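Local coordinates for protein spherulin-4 (PDB 5C5G) that is a fungal glycoside hydrolase that binds N-acetylgalactosamine and probably cleaves galactosaminogalactan, the polymer whose biosynthesis needs its Aspergillus fumigatus counterpart, at residues S8-P13 / V36-V41; I30-D35 / F248-A253; H147-N152 / S163-T168. One frame throughout, in Å; residues are numbered along the deposited sequence.

Contact 1 of 3, residues S8-P13 / V36-V41. With EDO (1,2-ethanediol), chain C.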
ATOM      1  N   SER A   8     -11.930   5.862   3.705  1.00 10.14           N
ATOM      2  CA  SER A   8     -10.763   5.332   3.013  1.00 10.51           C
ATOM      3  C   SER A   8     -10.084   4.290   3.880  1.00 11.48           C
ATOM      4  O   SER A   8     -10.207   4.287   5.114  1.00 13.34           O
ATOM      5  CB  SER A   8      -9.776   6.444   2.699  1.00 10.02           C
ATOM      6  OG  SER A   8     -10.359   7.381   1.801  1.00 10.34           O
ATOM      7  N   LYS A   9      -9.347   3.413   3.213  1.00  9.69           N
ATOM      8  CA  LYS A   9      -8.451   2.480   3.869  1.00  9.59           C
ATOM      9  C   LYS A   9      -7.172   3.187   4.259  1.00  9.22           C
ATOM     10  O   LYS A   9      -6.696   4.062   3.539  1.00  9.87           O
ATOM     11  CB  LYS A   9      -8.117   1.343   2.921  1.00 11.03           C
ATOM     12  CG  LYS A   9      -9.338   0.583   2.430  1.00 13.75           C
ATOM     13  CD  LYS A   9      -8.981  -0.429   1.353  1.00 17.04           C
ATOM     14  CE  LYS A   9     -10.213  -1.152   0.811  1.00 22.64           C
ATOM     15  NZ  LYS A   9     -11.257  -0.214   0.308  1.00 34.22           N
ATOM     16  N   VAL A  10      -6.601   2.767   5.379  1.00  9.84           N
ATOM     17  CA  VAL A  10      -5.264   3.202   5.745  1.00  9.87           C
ATOM     18  C   VAL A  10      -4.255   2.342   4.982  1.00  9.75           C
ATOM     19  O   VAL A  10      -4.229   1.117   5.141  1.00 10.86           O
ATOM     20  CB  VAL A  10      -5.034   3.100   7.265  1.00 11.16           C
ATOM     21  CG1 VAL A  10      -3.596   3.408   7.611  1.00 12.46           C
ATOM     22  CG2 VAL A  10      -5.980   4.043   8.010  1.00 13.38           C
ATOM     23  N   PHE A  11      -3.464   2.983   4.135  1.00  9.18           N
ATOM     24  CA  PHE A  11      -2.422   2.302   3.371  1.00  9.17           C
ATOM     25  C   PHE A  11      -1.130   2.413   4.160  1.00  9.79           C
ATOM     26  O   PHE A  11      -0.765   3.509   4.600  1.00 11.18           O
ATOM     27  CB  PHE A  11      -2.281   2.977   2.026  1.00 10.12           C
ATOM     28  CG  PHE A  11      -1.281   2.338   1.148  1.00 12.04           C
ATOM     29  CD1 PHE A  11      -1.561   1.149   0.502  1.00 17.88           C
ATOM     30  CD2 PHE A  11      -0.050   2.906   0.972  1.00 13.76           C
ATOM     31  CE1 PHE A  11      -0.615   0.555  -0.311  1.00 23.90           C
ATOM     32  CE2 PHE A  11       0.892   2.316   0.167  1.00 20.05           C
ATOM     33  CZ  PHE A  11       0.610   1.144  -0.467  1.00 19.52           C
ATOM     34  N   VAL A  12      -0.447   1.296   4.368  1.00  9.21           N
ATOM     35  CA  VAL A  12       0.735   1.262   5.227  1.00  9.75           C
ATOM     36  C   VAL A  12       1.895   0.620   4.481  1.00 10.18           C
ATOM     37  O   VAL A  12       1.931  -0.610   4.335  1.00 10.18           O
ATOM     38  CB  VAL A  12       0.485   0.478   6.525  1.00 10.78           C
ATOM     39  CG1 VAL A  12       1.640   0.700   7.500  1.00 13.28           C
ATOM     40  CG2 VAL A  12      -0.846   0.905   7.171  1.00 11.75           C
ATOM     41  N   PRO A  13       2.840   1.428   3.987  1.00  9.16           N
ATOM     42  CA  PRO A  13       4.062   0.849   3.427  1.00 10.61           C
ATOM     43  C   PRO A  13       4.960   0.508   4.595  1.00  9.77           C
ATOM     44  O   PRO A  13       5.706   1.346   5.093  1.00 11.13           O
ATOM     45  CB  PRO A  13       4.618   1.960   2.549  1.00 12.17           C
ATOM     46  CG  PRO A  13       4.001   3.210   3.062  1.00 18.87           C
ATOM     47  CD  PRO A  13       2.809   2.897   3.882  1.00 10.25           C
ATOM     48  N   VAL A  36     -11.695   0.275  10.885  1.00 13.57           N
ATOM     49  CA  VAL A  36     -10.842   0.801   9.829  1.00 12.56           C
ATOM     50  C   VAL A  36     -10.184  -0.363   9.124  1.00 11.51           C
ATOM     51  O   VAL A  36      -9.735  -1.311   9.769  1.00 12.77           O
ATOM     52  CB  VAL A  36      -9.766   1.752  10.400  1.00 13.61           C
ATOM     53  CG1 VAL A  36      -8.749   2.144   9.336  1.00 14.91           C
ATOM     54  CG2 VAL A  36     -10.433   2.978  10.959  1.00 15.16           C
ATOM     55  N   ASN A  37     -10.155  -0.324   7.796  1.00  9.88           N
ATOM     56  CA  ASN A  37      -9.432  -1.316   6.995  1.00 10.69           C
ATOM     57  C   ASN A  37      -8.036  -0.836   6.675  1.00 11.11           C
ATOM     58  O   ASN A  37      -7.858   0.319   6.267  1.00 11.22           O
ATOM     59  CB  ASN A  37     -10.205  -1.603   5.716  1.00 12.67           C
ATOM     60  CG  ASN A  37     -11.541  -2.233   5.992  1.00 19.02           C
ATOM     61  OD1 ASN A  37     -11.647  -3.106   6.850  1.00 17.80           O
ATOM     62  ND2 ASN A  37     -12.568  -1.787   5.289  1.00 25.77           N
ATOM     63  N   PHE A  38      -7.072  -1.727   6.863  1.00  9.78           N
ATOM     64  CA  PHE A  38      -5.664  -1.431   6.674  1.00  9.60           C
ATOM     65  C   PHE A  38      -5.115  -2.289   5.548  1.00 10.96           C
ATOM     66  O   PHE A  38      -5.267  -3.512   5.558  1.00 12.31           O
ATOM     67  CB  PHE A  38      -4.871  -1.731   7.945  1.00 10.73           C
ATOM     68  CG  PHE A  38      -5.207  -0.847   9.117  1.00 10.30           C
ATOM     69  CD1 PHE A  38      -6.306  -1.109   9.915  1.00 10.73           C
ATOM     70  CD2 PHE A  38      -4.414   0.226   9.437  1.00 10.14           C
ATOM     71  CE1 PHE A  38      -6.611  -0.308  11.000  1.00 11.47           C
ATOM     72  CE2 PHE A  38      -4.725   1.037  10.517  1.00 10.98           C
ATOM     73  CZ  PHE A  38      -5.816   0.758  11.301  1.00 12.11           C
ATOM     74  N   THR A  39      -4.462  -1.650   4.593  1.00  8.91           N
ATOM     75  CA  THR A  39      -3.743  -2.338   3.530  1.00  9.27           C
ATOM     76  C   THR A  39      -2.276  -2.213   3.881  1.00 10.05           C
ATOM     77  O   THR A  39      -1.767  -1.091   3.906  1.00 10.61           O
ATOM     78  CB  THR A  39      -3.992  -1.685   2.180  1.00  9.83           C
ATOM     79  OG1 THR A  39      -5.389  -1.757   1.886  1.00 12.06           O
ATOM     80  CG2 THR A  39      -3.215  -2.404   1.081  1.00 11.16           C
ATOM     81  N   VAL A  40      -1.599  -3.322   4.155  1.00  8.98           N
ATOM     82  CA  VAL A  40      -0.267  -3.270   4.733  1.00  9.32           C
ATOM     83  C   VAL A  40       0.702  -3.974   3.801  1.00  8.90           C
ATOM     84  O   VAL A  40       0.586  -5.171   3.564  1.00 10.31           O
ATOM     85  CB  VAL A  40      -0.277  -3.927   6.111  1.00 10.04           C
ATOM     86  CG1 VAL A  40       1.121  -3.930   6.720  1.00 11.62           C
ATOM     87  CG2 VAL A  40      -1.273  -3.236   7.038  1.00 11.39           C
ATOM     88  N   VAL A  41       1.664  -3.229   3.268  1.00  8.88           N
ATOM     89  CA  VAL A  41       2.655  -3.819   2.380  1.00  9.46           C
ATOM     90  C   VAL A  41       3.856  -4.241   3.197  1.00  8.69           C
ATOM     91  O   VAL A  41       4.450  -3.422   3.908  1.00 11.41           O
ATOM     92  CB  VAL A  41       3.125  -2.824   1.323  1.00  9.45           C
ATOM     93  CG1 VAL A  41       4.100  -3.483   0.381  1.00 11.50           C
ATOM     94  CG2 VAL A  41       1.927  -2.249   0.561  1.00 12.10           C
TER
HETATM   95  C1  EDO C 402       4.671   2.704   7.668  1.00 22.29           C
HETATM   96  O1  EDO C 402       6.090   2.683   7.812  1.00 22.98           O
HETATM   97  C2  EDO C 402       4.090   3.103   9.014  1.00 25.17           C
HETATM   98  O2  EDO C 402       4.385   4.474   9.278  1.00 18.00           O
HETATM   99  O   HOH W   1     -11.339   1.925   6.354  1.00 15.57           O
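V10 and F38 stand side by side and point the same way, the CB of V10 lying 3.7 Å from CD2 of the F38 ring. V36 leans into this pair: its CG1 sits above one face of the F38 ring, offset toward the rim, and meets CG2 of V10 at 3.6 Å. Further along, V12 and V40 repeat the parallel pairing, with CB of V12 4.1 Å from CG2 of V40. V10, V12, F38 and V40 lie on the outward surface, where M252 packs on V10, W245 on V12 and V249 on F38. On the inner surface F11 slants across two neighbours. Its CG is turned opposite the backbone N (chi1 -178°), which lays the ring beside the facing strand, with CZ 3.8 Å from CG2 of V41 and CD1 4.0 Å from CG2 of T39. The OG1 of T39 is bonded to E227, while K9 passes it with CD and carries NZ on to a salt bridge with D226.

Between the surfaces the backbones run 11° from parallel, and V10 and V12 each donate and accept, as in V10 N to N37 O (2.9 Å) and T39 N to V10 O (2.8 Å). This is the first beta-alpha-beta unit of a TIM barrel, two neighbouring strands joined through helix 24-32; the V41 side chain lies, at its nearest atoms, about 4 Å from those of Y15 and Y76, which bind N-acetyl-D-galactosamine.

Contact 2 of 3, residues I30-D35 / F248-A253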
ATOM      1  N   ILE A  30      -4.470  -0.843  14.731  1.00 13.01           N
ATOM      2  CA  ILE A  30      -5.324  -1.866  14.150  1.00 14.76           C
ATOM      3  C   ILE A  30      -6.316  -2.366  15.204  1.00 15.47           C
ATOM      4  O   ILE A  30      -7.503  -2.542  14.922  1.00 15.89           O
ATOM      5  CB  ILE A  30      -4.506  -3.054  13.611  1.00 14.25           C
ATOM      6  CG1 ILE A  30      -3.721  -2.630  12.373  1.00 14.16           C
ATOM      7  CG2 ILE A  30      -5.410  -4.259  13.296  1.00 15.66           C
ATOM      8  CD1 ILE A  30      -2.609  -3.615  12.004  1.00 16.70           C
ATOM      9  N   SER A  31      -5.812  -2.602  16.410  1.00 15.51           N
ATOM     10  CA  SER A  31      -6.619  -3.090  17.515  1.00 18.36           C
ATOM     11  C   SER A  31      -7.599  -2.030  18.015  1.00 16.19           C
ATOM     12  O   SER A  31      -8.745  -2.334  18.361  1.00 19.78           O
ATOM     13  CB  SER A  31      -5.701  -3.540  18.659  1.00 18.28           C
ATOM     14  OG  SER A  31      -6.475  -4.003  19.748  1.00 28.45           O
ATOM     15  N   LYS A  32      -7.157  -0.775  18.046  1.00 16.96           N
ATOM     16  CA  LYS A  32      -7.996   0.314  18.529  1.00 18.78           C
ATOM     17  C   LYS A  32      -9.142   0.624  17.571  1.00 16.23           C
ATOM     18  O   LYS A  32     -10.199   1.084  17.991  1.00 17.24           O
ATOM     19  CB  LYS A  32      -7.147   1.572  18.743  1.00 19.65           C
ATOM     20  CG  LYS A  32      -7.922   2.783  19.217  1.00 22.67           C
ATOM     21  CD  LYS A  32      -7.035   3.998  19.372  1.00 29.03           C
ATOM     22  CE  LYS A  32      -7.857   5.218  19.749  1.00 37.02           C
ATOM     23  NZ  LYS A  32      -7.064   6.474  19.670  1.00 44.84           N
ATOM     24  N   HIS A  33      -8.919   0.389  16.280  1.00 15.32           N
ATOM     25  CA  HIS A  33      -9.880   0.775  15.237  1.00 15.68           C
ATOM     26  C   HIS A  33     -10.271  -0.417  14.366  1.00 14.30           C
ATOM     27  O   HIS A  33      -9.908  -0.488  13.188  1.00 14.22           O
ATOM     28  CB  HIS A  33      -9.285   1.857  14.347  1.00 14.63           C
ATOM     29  CG  HIS A  33      -8.884   3.096  15.076  1.00 15.72           C
ATOM     30  ND1 HIS A  33      -9.792   4.001  15.573  1.00 18.57           N
ATOM     31  CD2 HIS A  33      -7.658   3.593  15.365  1.00 16.98           C
ATOM     32  CE1 HIS A  33      -9.144   5.002  16.143  1.00 18.41           C
ATOM     33  NE2 HIS A  33      -7.847   4.783  16.017  1.00 18.12           N
ATOM     34  N   PRO A  34     -11.027  -1.365  14.940  1.00 15.60           N
ATOM     35  CA  PRO A  34     -11.416  -2.547  14.161  1.00 15.51           C
ATOM     36  C   PRO A  34     -12.304  -2.208  12.968  1.00 16.22           C
ATOM     37  O   PRO A  34     -12.406  -3.007  12.048  1.00 16.03           O
ATOM     38  CB  PRO A  34     -12.181  -3.404  15.176  1.00 18.97           C
ATOM     39  CG  PRO A  34     -12.626  -2.459  16.236  1.00 19.57           C
ATOM     40  CD  PRO A  34     -11.543  -1.413  16.317  1.00 17.32           C
ATOM     41  N   ASP A  35     -12.912  -1.027  12.988  1.00 16.50           N
ATOM     42  CA  ASP A  35     -13.764  -0.568  11.896  1.00 16.18           C
ATOM     43  C   ASP A  35     -12.987   0.021  10.713  1.00 15.15           C
ATOM     44  O   ASP A  35     -13.567   0.268   9.669  1.00 18.70           O
ATOM     45  CB  ASP A  35     -14.758   0.471  12.422  1.00 20.20           C
ATOM     46  CG  ASP A  35     -14.070   1.678  13.035  1.00 27.63           C
ATOM     47  OD1 ASP A  35     -13.145   1.490  13.853  1.00 22.53           O
ATOM     48  OD2 ASP A  35     -14.445   2.819  12.692  1.00 38.16           O
ATOM     49  N   PHE A 248      -3.597  10.619  12.783  1.00 10.78           N
ATOM     50  CA  PHE A 248      -3.973  10.326  11.415  1.00 10.80           C
ATOM     51  C   PHE A 248      -4.971   9.170  11.355  1.00 10.10           C
ATOM     52  O   PHE A 248      -6.010   9.280  10.720  1.00 10.58           O
ATOM     53  CB  PHE A 248      -2.715  10.026  10.581  1.00 10.87           C
ATOM     54  CG  PHE A 248      -2.985   9.342   9.273  1.00  9.46           C
ATOM     55  CD1 PHE A 248      -3.786   9.922   8.308  1.00 10.37           C
ATOM     56  CD2 PHE A 248      -2.454   8.099   9.019  1.00 10.44           C
ATOM     57  CE1 PHE A 248      -4.038   9.257   7.113  1.00 11.05           C
ATOM     58  CE2 PHE A 248      -2.697   7.452   7.825  1.00 10.74           C
ATOM     59  CZ  PHE A 248      -3.495   8.034   6.881  1.00 10.44           C
ATOM     60  N   VAL A 249      -4.665   8.061  12.021  1.00 10.22           N
ATOM     61  CA  VAL A 249      -5.564   6.925  11.951  1.00 11.12           C
ATOM     62  C   VAL A 249      -6.904   7.256  12.631  1.00 11.04           C
ATOM     63  O   VAL A 249      -7.957   6.850  12.147  1.00 11.40           O
ATOM     64  CB  VAL A 249      -4.925   5.651  12.500  1.00 10.24           C
ATOM     65  CG1 VAL A 249      -5.902   4.486  12.371  1.00 12.18           C
ATOM     66  CG2 VAL A 249      -3.658   5.345  11.729  1.00 11.69           C
ATOM     67  N   ASP A 250      -6.882   8.014  13.723  1.00 11.72           N
ATOM     68  CA  ASP A 250      -8.126   8.439  14.363  1.00 13.38           C
ATOM     69  C   ASP A 250      -9.003   9.217  13.374  1.00 12.14           C
ATOM     70  O   ASP A 250     -10.224   9.072  13.358  1.00 12.78           O
ATOM     71  CB  ASP A 250      -7.863   9.338  15.589  1.00 14.20           C
ATOM     72  CG  ASP A 250      -7.401   8.566  16.822  1.00 34.80           C
ATOM     73  OD1 ASP A 250      -7.460   7.321  16.835  1.00 41.55           O
ATOM     74  OD2 ASP A 250      -6.993   9.230  17.801  1.00 39.47           O
ATOM     75  N   LEU A 251      -8.383  10.060  12.562  1.00 11.33           N
ATOM     76  CA  LEU A 251      -9.133  10.845  11.591  1.00 11.64           C
ATOM     77  C   LEU A 251      -9.655   9.959  10.472  1.00 11.25           C
ATOM     78  O   LEU A 251     -10.739  10.190   9.932  1.00 12.55           O
ATOM     79  CB  LEU A 251      -8.252  11.945  11.002  1.00 12.78           C
ATOM     80  CG  LEU A 251      -7.963  13.068  11.986  1.00 13.47           C
ATOM     81  CD1 LEU A 251      -6.789  13.890  11.473  1.00 14.16           C
ATOM     82  CD2 LEU A 251      -9.200  13.944  12.197  1.00 16.82           C
HETATM   83  N   MSE A 252      -8.903   8.931  10.118  1.00 10.43           N
HETATM   84  CA  MSE A 252      -9.369   7.963   9.134  1.00 11.16           C
HETATM   85  C   MSE A 252     -10.563   7.175   9.668  1.00 12.25           C
HETATM   86  O   MSE A 252     -11.425   6.760   8.891  1.00 13.06           O
HETATM   87  CB  MSE A 252      -8.222   7.050   8.695  1.00 10.19           C
HETATM   88  CG  MSE A 252      -7.122   7.837   7.978  1.00 11.06           C
HETATM   89 SE   MSE A 252      -7.593   8.277   6.133  0.90 10.53          SE
HETATM   90  CE  MSE A 252      -7.298   6.522   5.395  1.00 10.90           C
ATOM     91  N   ALA A 253     -10.634   6.993  10.989  1.00 11.77           N
ATOM     92  CA  ALA A 253     -11.730   6.286  11.637  1.00 12.87           C
ATOM     93  C   ALA A 253     -12.969   7.151  11.818  1.00 17.03           C
ATOM     94  O   ALA A 253     -14.023   6.639  12.171  1.00 19.87           O
ATOM     95  CB  ALA A 253     -11.278   5.779  12.995  1.00 14.86           C
TER
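In the helical layer that wraps the barrel, the C-terminal end of the first helix, 24-32, comes up against the last helix, 245-252, and K32 and H33 reach across to D250. The OD1 of D250 is shared by both. K32 extends its whole chain to get there, with CG opposite the backbone N (chi1 179°) and no bend beyond it, and brings NZ to 3.0 Å from OD1 of D250, on the syn lone pair. A second, weak bond from NZ of K32 to OD2 of D250, 3.3 Å long, makes the salt bridge two-pronged. The lysine and aspartate side chains cross at about a right angle.

H33, the first residue past its helix to leave helical backbone angles, turns its imidazole edge to the same oxygen. NE2 of H33 is only 2.7 Å from OD1 of D250, yet the bond is bent and weak, because OD1 lies in the ring plane but between NE2 and CE1. Ring and carboxylate planes stand 72° apart. One face of the imidazole looks onto the carbonyl oxygen of V249, and the CG of K32 lies over the opposite face near the rim. Apolar groups complete the fit: CG1 of V249 meets CD2 of H33 at 3.6 Å, and CB of A253 approaches ND1 of H33 at 3.5 Å.

A253 also packs on V36, just beyond D35. H33 is buried, whereas K32 is exposed, so the ion pair borders solvent while the ring packs against V249 and A253. One carboxylate oxygen thus takes two donors, and its negative charge would probably stabilise a protonated imidazole, although the neighbouring ammonium group should offset part of that effect.

Contact 3 of 3, residues H147-N152 / S163-T168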
ATOM      1  N   HIS A 147      -6.638 -12.011  -3.337  1.00 10.20           N
ATOM      2  CA  HIS A 147      -5.784 -11.894  -4.516  1.00 10.16           C
ATOM      3  C   HIS A 147      -5.701 -10.443  -4.983  1.00 10.08           C
ATOM      4  O   HIS A 147      -5.838 -10.130  -6.163  1.00 10.52           O
ATOM      5  CB  HIS A 147      -6.305 -12.774  -5.650  1.00 11.97           C
ATOM      6  CG  HIS A 147      -6.339 -14.238  -5.321  1.00 12.28           C
ATOM      7  ND1 HIS A 147      -5.315 -15.097  -5.654  1.00 12.45           N
ATOM      8  CD2 HIS A 147      -7.270 -14.991  -4.689  1.00 13.63           C
ATOM      9  CE1 HIS A 147      -5.613 -16.319  -5.244  1.00 14.01           C
ATOM     10  NE2 HIS A 147      -6.797 -16.284  -4.660  1.00 13.34           N
ATOM     11  N   TYR A 148      -5.455  -9.556  -4.035  1.00  8.70           N
ATOM     12  CA  TYR A 148      -5.441  -8.119  -4.294  1.00  8.82           C
ATOM     13  C   TYR A 148      -4.225  -7.734  -5.127  1.00  8.10           C
ATOM     14  O   TYR A 148      -3.149  -8.318  -4.984  1.00  9.73           O
ATOM     15  CB  TYR A 148      -5.357  -7.417  -2.948  1.00 12.10           C
ATOM     16  CG  TYR A 148      -6.027  -6.083  -2.761  1.00 22.81           C
ATOM     17  CD1 TYR A 148      -7.411  -5.957  -2.806  1.00 25.37           C
ATOM     18  CD2 TYR A 148      -5.274  -4.960  -2.433  1.00 23.91           C
ATOM     19  CE1 TYR A 148      -8.017  -4.728  -2.587  1.00 30.45           C
ATOM     20  CE2 TYR A 148      -5.870  -3.731  -2.202  1.00 24.74           C
ATOM     21  CZ  TYR A 148      -7.236  -3.621  -2.281  1.00 33.36           C
ATOM     22  OH  TYR A 148      -7.819  -2.396  -2.049  1.00 33.85           O
ATOM     23  N   VAL A 149      -4.390  -6.732  -5.980  1.00  8.49           N
ATOM     24  CA  VAL A 149      -3.310  -6.194  -6.797  1.00  8.49           C
ATOM     25  C   VAL A 149      -3.251  -4.686  -6.618  1.00  7.80           C
ATOM     26  O   VAL A 149      -4.240  -3.982  -6.857  1.00  8.99           O
ATOM     27  CB  VAL A 149      -3.537  -6.495  -8.283  1.00  9.25           C
ATOM     28  CG1 VAL A 149      -2.494  -5.789  -9.154  1.00 11.15           C
ATOM     29  CG2 VAL A 149      -3.479  -7.993  -8.529  1.00 10.90           C
ATOM     30  N   VAL A 150      -2.088  -4.194  -6.201  1.00  7.99           N
ATOM     31  CA  VAL A 150      -1.847  -2.753  -6.125  1.00  8.54           C
ATOM     32  C   VAL A 150      -0.652  -2.422  -6.995  1.00  8.04           C
ATOM     33  O   VAL A 150       0.317  -3.181  -7.025  1.00  8.85           O
ATOM     34  CB  VAL A 150      -1.620  -2.280  -4.669  1.00  9.18           C
ATOM     35  CG1 VAL A 150      -1.270  -0.790  -4.585  1.00  9.62           C
ATOM     36  CG2 VAL A 150      -2.853  -2.557  -3.828  1.00 11.07           C
ATOM     37  N   HIS A 151      -0.740  -1.308  -7.718  1.00  8.01           N
ATOM     38  CA  HIS A 151       0.365  -0.788  -8.504  1.00  7.75           C
ATOM     39  C   HIS A 151       0.875   0.489  -7.890  1.00  8.35           C
ATOM     40  O   HIS A 151       0.079   1.308  -7.424  1.00  9.28           O
ATOM     41  CB  HIS A 151      -0.112  -0.442  -9.913  1.00  9.16           C
ATOM     42  CG  HIS A 151      -0.430  -1.627 -10.753  1.00  9.23           C
ATOM     43  ND1 HIS A 151      -0.974  -1.511 -12.009  1.00 11.31           N
ATOM     44  CD2 HIS A 151      -0.269  -2.951 -10.524  1.00  9.90           C
ATOM     45  CE1 HIS A 151      -1.133  -2.720 -12.523  1.00 10.99           C
ATOM     46  NE2 HIS A 151      -0.718  -3.608 -11.643  1.00 10.67           N
ATOM     47  N   ASN A 152       2.180   0.703  -7.942  1.00  8.44           N
ATOM     48  CA  ASN A 152       2.768   1.983  -7.547  1.00  8.88           C
ATOM     49  C   ASN A 152       3.612   2.625  -8.643  1.00  8.91           C
ATOM     50  O   ASN A 152       4.828   2.462  -8.685  1.00 10.35           O
ATOM     51  CB  ASN A 152       3.623   1.867  -6.303  1.00  9.60           C
ATOM     52  CG  ASN A 152       4.102   3.227  -5.833  1.00 10.50           C
ATOM     53  OD1 ASN A 152       3.559   4.268  -6.228  1.00 10.97           O
ATOM     54  ND2 ASN A 152       5.160   3.243  -5.032  1.00 12.51           N
ATOM     55  N   SER A 163      -7.538  -0.077 -14.506  1.00 12.72           N
ATOM     56  CA  SER A 163      -8.447  -1.212 -14.352  1.00 13.92           C
ATOM     57  C   SER A 163      -7.695  -2.541 -14.218  1.00 13.34           C
ATOM     58  O   SER A 163      -8.323  -3.565 -13.929  1.00 16.66           O
ATOM     59  CB  SER A 163      -9.448  -1.267 -15.496  1.00 19.73           C
ATOM     60  OG  SER A 163      -8.771  -1.498 -16.703  1.00 23.25           O
ATOM     61  N   THR A 164      -6.377  -2.537 -14.387  1.00 12.80           N
ATOM     62  CA  THR A 164      -5.586  -3.754 -14.202  1.00 13.12           C
ATOM     63  C   THR A 164      -5.208  -4.017 -12.747  1.00 13.14           C
ATOM     64  O   THR A 164      -4.670  -5.077 -12.420  1.00 15.23           O
ATOM     65  CB  THR A 164      -4.308  -3.743 -15.068  1.00 14.87           C
ATOM     66  OG1 THR A 164      -3.360  -2.771 -14.606  1.00 19.37           O
ATOM     67  CG2 THR A 164      -4.662  -3.445 -16.496  1.00 18.11           C
ATOM     68  N   ALA A 165      -5.497  -3.075 -11.866  1.00  9.82           N
ATOM     69  CA  ALA A 165      -5.165  -3.183 -10.446  1.00  9.81           C
ATOM     70  C   ALA A 165      -6.403  -2.858  -9.621  1.00  9.86           C
ATOM     71  O   ALA A 165      -7.320  -2.165 -10.092  1.00 12.21           O
ATOM     72  CB  ALA A 165      -4.023  -2.244 -10.079  1.00 10.65           C
ATOM     73  N   ASP A 166      -6.440  -3.339  -8.389  1.00  9.40           N
ATOM     74  CA  ASP A 166      -7.472  -2.937  -7.451  1.00 10.01           C
ATOM     75  C   ASP A 166      -7.273  -1.515  -6.963  1.00 10.04           C
ATOM     76  O   ASP A 166      -8.243  -0.766  -6.785  1.00 10.76           O
ATOM     77  CB  ASP A 166      -7.508  -3.907  -6.280  1.00 11.21           C
ATOM     78  CG  ASP A 166      -7.921  -5.281  -6.708  1.00 13.27           C
ATOM     79  OD1 ASP A 166      -9.086  -5.428  -7.140  1.00 15.26           O
ATOM     80  OD2 ASP A 166      -7.125  -6.242  -6.646  1.00 12.07           O
ATOM     81  N   SER A 167      -6.016  -1.119  -6.783  1.00  9.43           N
ATOM     82  CA  SER A 167      -5.663   0.261  -6.435  1.00  8.42           C
ATOM     83  C   SER A 167      -4.343   0.621  -7.051  1.00  9.39           C
ATOM     84  O   SER A 167      -3.476  -0.246  -7.198  1.00  9.14           O
ATOM     85  CB  SER A 167      -5.577   0.448  -4.922  1.00 11.21           C
ATOM     86  OG  SER A 167      -6.827   0.190  -4.305  1.00 14.84           O
ATOM     87  N   THR A 168      -4.190   1.898  -7.384  1.00  8.43           N
ATOM     88  CA  THR A 168      -2.959   2.421  -7.934  1.00  8.35           C
ATOM     89  C   THR A 168      -2.552   3.642  -7.139  1.00  8.39           C
ATOM     90  O   THR A 168      -3.352   4.556  -6.944  1.00  8.79           O
ATOM     91  CB  THR A 168      -3.142   2.823  -9.416  1.00  9.20           C
ATOM     92  OG1 THR A 168      -3.449   1.664 -10.195  1.00 10.35           O
ATOM     93  CG2 THR A 168      -1.897   3.432  -9.986  1.00 10.18           C
TER
HETATM   94  O   HOH W   2      -1.799   1.126 -12.586  1.00 13.94           O
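Over the centre of one face of the H151 ring sits the methyl of A165, its CB 3.6 Å from the ring centroid in a CH-pi contact. Oxygens meet the edge of the same ring: OG1 of T164, which is hydrogen-bonded to the O of Y161, lies 3.0 Å from CE1 of H151, and a water in the ring plane, 2.8 Å from ND1 of H151, bridges to OG1 of T168. The second flat group, the Y148 phenol, receives CB of D166 over one face, 4.0 Å from the ring centroid and offset to the rim; the carboxylate of D166 is tilted only 14° from that ring plane.

D166 has its CG opposite its carbonyl carbon (chi1 -65°), which directs OD2 back to the facing strand. There OD2 accepts the backbone N of V149 at 2.9 Å through its anti lone pair, at 155°, and it also pairs with K138. The O of V149 takes the N of D166 at 2.8 Å and, weakly, that of S167; regular parallel pairing then begins with H151 N to S167 O at 3.0 Å.

A side chain therefore supplies the acceptor where strand 167-172 has not yet begun, so the pairing of the fifth and sixth barrel strands is extended ahead of the V150-S167 bridge. The bonds of V149 fix D166 at both its backbone N and OD2, and K138 would probably balance its charge.

Contacts 1 and 3 both join neighbouring parallel strands of the one closed sheet and are mostly buried, whereas contact 2 lies in the outer helical layer, partly open to solvent. Contact 1 is knit by regular backbone bonds with aliphatic and aromatic packing on both surfaces; contact 3 mixes side-chain and backbone bonds, a water and CH-pi contacts; contact 2 rests on charge and an imidazole. Contacts 1 and 2 share the first beta-alpha-beta unit: helix 24-32 links the strands of contact 1. From helix 245-252, M252 packs on K9 and S8. Contacts 1 and 3 meet where K9 brushes Y148, while contacts 2 and 3 stay about 12 Å apart at their nearest atoms.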